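Local coordinates for CBS domain-containing protein (Agrobacterium tumefaciens, PDB 3FHM) that binds AMP and NADH through a pair of CBS domains, consistent with a nucleotide-sensing role, although its function in the cell is unknown, at residues F124-P128 / I138-G142. Numbering follows the deposited sequence.
Sequences FRHVP and IISIG. With AMP (adenosine monophosphate), chain E; NAI (1,4-dihydronicotinamide adenine dinucleotide), chain F.
Val127 and Ile139 form the antiparallel hydrogen-bonded pair at the middle of this contact: Val127 N reaches Ile139 O at 2.8 Å, almost straight (177°), and Ile139 N returns a bond to Val127 O. A third backbone bond, Ile141 N to Arg125 O, carries the pairing past the strands into the first turn of helix 141-147. The Val127 and Ile139 side chains share the tightly packed face, buried against helix 112-122, with helix 26-33 also pressing on Ile139.

The other face, with His126, Ser140, Pro128 and Ile138, is no solvent side either: it is covered largely by the two nucleotides, with Val103 and Lys33 packing at Pro128 and Ile138. With CG anti to its carbonyl carbon (chi1 -74°), His126 sets its ring between two phosphates. His126 ND1 donates to AMP O1P at 3.2 Å, while His126 NE2 donates to NAI O2A at 2.8 Å; together these bonds should fix the ring's rotation. Ser140 CB meets the ring obliquely at CD2, and Ser140 OG, at the helix N-cap, donates to NAI O2N at 2.6 Å. Gly142 N adds a weak bond to that oxygen, and Ile138 CG2 packs on the NAI adenine.

Arg125 lays CD against Ile141 CG2 (3.9 Å), and Arg125 NE donates to AMP O3P at 2.9 Å. Beyond that, its guanidinium serves the dimer, with NH1 bridging to Glu76 of the second subunit and NH2 to another NAI. Phe124 offers one ring face to the AMP adenine. A hairpin strand running into a helix whose start grips phosphate is characteristic of the CBS domain, here with adjoining AMP and NADH sites.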
loop_
_atom_site.group_PDB
_atom_site.type_symbol
_atom_site.label_atom_id
_atom_site.label_comp_id
_atom_site.label_asym_id
_atom_site.label_seq_id
_atom_site.Cartn_x
_atom_site.Cartn_y
_atom_site.Cartn_z
ATOM N N PHE A 124 0.840 -8.541 -4.112
ATOM C CA PHE A 124 -0.241 -7.658 -3.686
ATOM C C PHE A 124 -0.330 -7.750 -2.159
ATOM O O PHE A 124 0.302 -8.662 -1.586
ATOM C CB PHE A 124 -1.558 -8.061 -4.355
ATOM C CG PHE A 124 -1.846 -9.516 -4.290
ATOM C CD1 PHE A 124 -1.601 -10.319 -5.372
ATOM C CD2 PHE A 124 -2.343 -10.104 -3.118
ATOM C CE1 PHE A 124 -1.841 -11.711 -5.338
ATOM C CE2 PHE A 124 -2.588 -11.503 -3.087
ATOM C CZ PHE A 124 -2.333 -12.291 -4.234
ATOM N N ARG A 125 -1.151 -6.875 -1.550
ATOM C CA ARG A 125 -1.144 -6.557 -0.121
ATOM C C ARG A 125 -2.494 -6.741 0.590
ATOM O O ARG A 125 -2.673 -6.348 1.808
ATOM C CB ARG A 125 -0.779 -5.066 0.007
ATOM C CG ARG A 125 0.690 -4.749 -0.135
ATOM C CD ARG A 125 1.091 -3.281 0.109
ATOM N NE ARG A 125 0.643 -2.385 -0.961
ATOM C CZ ARG A 125 1.164 -1.203 -1.260
ATOM N NH1 ARG A 125 0.653 -0.478 -2.208
ATOM N NH2 ARG A 125 2.197 -0.735 -0.642
ATOM N N HIS A 126 -3.471 -7.255 -0.170
ATOM C CA HIS A 126 -4.840 -7.376 0.316
ATOM C C HIS A 126 -5.298 -8.778 -0.025
ATOM O O HIS A 126 -5.086 -9.292 -1.182
ATOM C CB HIS A 126 -5.727 -6.287 -0.271
ATOM C CG HIS A 126 -5.491 -4.917 0.317
ATOM N ND1 HIS A 126 -4.821 -3.910 -0.371
ATOM C CD2 HIS A 126 -5.812 -4.397 1.549
ATOM C CE1 HIS A 126 -4.791 -2.824 0.394
ATOM N NE2 HIS A 126 -5.371 -3.092 1.568
ATOM N N VAL A 127 -5.831 -9.461 1.002
ATOM C CA VAL A 127 -6.475 -10.771 0.738
ATOM C C VAL A 127 -7.855 -10.902 1.410
ATOM O O VAL A 127 -7.954 -10.841 2.631
ATOM C CB VAL A 127 -5.506 -12.051 0.856
ATOM C CG1 VAL A 127 -4.060 -11.688 1.136
ATOM C CG2 VAL A 127 -6.042 -13.118 1.854
ATOM N N PRO A 128 -8.920 -10.974 0.562
ATOM C CA PRO A 128 -10.327 -11.135 0.946
ATOM C C PRO A 128 -10.480 -12.490 1.605
ATOM O O PRO A 128 -9.900 -13.466 1.109
ATOM C CB PRO A 128 -11.064 -11.126 -0.427
ATOM C CG PRO A 128 -10.198 -10.400 -1.327
ATOM C CD PRO A 128 -8.798 -10.856 -0.903
ATOM N N ILE A 138 -11.635 -9.003 5.361
ATOM C CA ILE A 138 -10.471 -8.679 4.544
ATOM C C ILE A 138 -9.281 -8.512 5.434
ATOM O O ILE A 138 -9.395 -7.858 6.495
ATOM C CB ILE A 138 -10.723 -7.415 3.618
ATOM C CG1 ILE A 138 -9.694 -7.338 2.468
ATOM C CG2 ILE A 138 -10.989 -6.100 4.443
ATOM C CD1 ILE A 138 -10.066 -6.395 1.325
ATOM N N ILE A 139 -8.165 -9.128 5.022
ATOM C CA ILE A 139 -6.857 -9.027 5.720
ATOM C C ILE A 139 -5.852 -8.233 4.859
ATOM O O ILE A 139 -5.699 -8.513 3.628
ATOM C CB ILE A 139 -6.208 -10.438 6.024
ATOM C CG1 ILE A 139 -7.007 -11.298 7.056
ATOM C CG2 ILE A 139 -4.688 -10.282 6.354
ATOM C CD1 ILE A 139 -7.328 -10.671 8.568
ATOM N N SER A 140 -5.171 -7.274 5.491
ATOM C CA SER A 140 -4.157 -6.496 4.819
ATOM C C SER A 140 -2.740 -6.710 5.414
ATOM O O SER A 140 -2.583 -7.070 6.620
ATOM C CB SER A 140 -4.496 -5.066 5.023
ATOM O OG SER A 140 -3.649 -4.643 6.048
ATOM N N ILE A 141 -1.713 -6.476 4.571
ATOM C CA ILE A 141 -0.313 -6.564 5.029
ATOM C C ILE A 141 -0.040 -5.853 6.402
ATOM O O ILE A 141 0.796 -6.292 7.140
ATOM C CB ILE A 141 0.661 -6.075 3.938
ATOM C CG1 ILE A 141 2.081 -6.617 4.205
ATOM C CG2 ILE A 141 0.694 -4.527 3.832
ATOM C CD1 ILE A 141 3.070 -6.346 3.051
ATOM N N GLY A 142 -0.746 -4.787 6.724
ATOM C CA GLY A 142 -0.490 -4.018 7.943
ATOM C C GLY A 142 -1.091 -4.741 9.137
ATOM O O GLY A 142 -0.569 -4.654 10.241
HETATM P P AMP E . -2.055 -3.796 -3.454
HETATM O O1P AMP E . -3.151 -4.683 -3.002
HETATM O O2P AMP E . -2.372 -2.350 -3.575
HETATM O O3P AMP E . -0.730 -4.172 -2.800
HETATM O "O5'" AMP E . -2.177 -4.290 -4.980
HETATM C "C5'" AMP E . -1.308 -4.028 -6.106
HETATM C "C4'" AMP E . -1.922 -4.835 -7.262
HETATM O "O4'" AMP E . -2.301 -6.121 -6.799
HETATM C "C3'" AMP E . -3.234 -4.228 -7.748
HETATM O "O3'" AMP E . -3.491 -4.423 -9.134
HETATM C "C2'" AMP E . -4.277 -5.034 -7.089
HETATM O "O2'" AMP E . -5.390 -5.068 -7.938
HETATM C "C1'" AMP E . -3.665 -6.370 -7.037
HETATM N N9 AMP E . -4.370 -7.116 -5.978
HETATM C C8 AMP E . -4.792 -6.731 -4.743
HETATM N N7 AMP E . -5.480 -7.703 -4.050
HETATM C C5 AMP E . -5.463 -8.736 -4.865
HETATM C C6 AMP E . -5.985 -10.090 -4.773
HETATM N N6 AMP E . -6.644 -10.504 -3.670
HETATM N N1 AMP E . -5.773 -10.883 -5.840
HETATM C C2 AMP E . -5.124 -10.473 -6.973
HETATM N N3 AMP E . -4.621 -9.256 -7.152
HETATM C C4 AMP E . -4.760 -8.368 -6.123
HETATM P PA NAI F . -4.845 -0.220 4.268
HETATM O O1A NAI F . -4.523 1.173 4.638
HETATM O O2A NAI F . -5.492 -0.625 2.955
HETATM O O5B NAI F . -5.823 -0.830 5.352
HETATM C C5B NAI F . -5.987 -0.216 6.657
HETATM C C4B NAI F . -6.958 -1.043 7.454
HETATM O O4B NAI F . -8.225 -1.104 6.812
HETATM C C3B NAI F . -6.440 -2.444 7.451
HETATM O O3B NAI F . -6.678 -2.885 8.802
HETATM C C2B NAI F . -7.320 -3.209 6.525
HETATM O O2B NAI F . -7.711 -4.324 7.254
HETATM C C1B NAI F . -8.576 -2.417 6.477
HETATM N N9A NAI F . -9.227 -2.472 5.152
HETATM C C8A NAI F . -8.627 -2.357 3.954
HETATM N N7A NAI F . -9.549 -2.481 2.970
HETATM C C5A NAI F . -10.743 -2.647 3.532
HETATM C C6A NAI F . -12.123 -2.808 3.055
HETATM N N6A NAI F . -12.380 -2.810 1.724
HETATM N N1A NAI F . -13.122 -2.959 3.960
HETATM C C2A NAI F . -12.850 -2.957 5.272
HETATM N N3A NAI F . -11.609 -2.783 5.747
HETATM C C4A NAI F . -10.533 -2.638 4.952
HETATM O O3 NAI F . -3.680 -1.315 4.425
HETATM P PN NAI F . -2.135 -1.267 4.948
HETATM O O1N NAI F . -1.025 -1.164 3.942
HETATM O O2N NAI F . -2.164 -2.541 5.714
HETATM O O5D NAI F . -2.052 0.025 5.908
HETATM C C5D NAI F . -1.550 1.330 5.587
HETATM C C4D NAI F . -0.682 1.761 6.763
HETATM O O4D NAI F . -1.452 1.668 7.983
HETATM C C3D NAI F . 0.535 0.798 6.918
HETATM O O3D NAI F . 1.745 1.509 7.209
HETATM C C2D NAI F . 0.255 -0.085 8.130
HETATM O O2D NAI F . 1.450 -0.514 8.816
HETATM C C1D NAI F . -0.715 0.827 8.912
HETATM N N1N NAI F . -1.671 0.032 9.615
HETATM C C2N NAI F . -1.777 0.265 10.938
HETATM C C3N NAI F . -2.680 -0.485 11.722
HETATM C C7N NAI F . -2.785 -0.146 13.197
HETATM O O7N NAI F . -3.597 -0.747 13.924
HETATM N N7N NAI F . -2.019 0.855 13.652
HETATM C C4N NAI F . -3.476 -1.486 11.118
HETATM C C5N NAI F . -3.323 -1.727 9.732
HETATM C C6N NAI F . -2.401 -0.938 8.969
#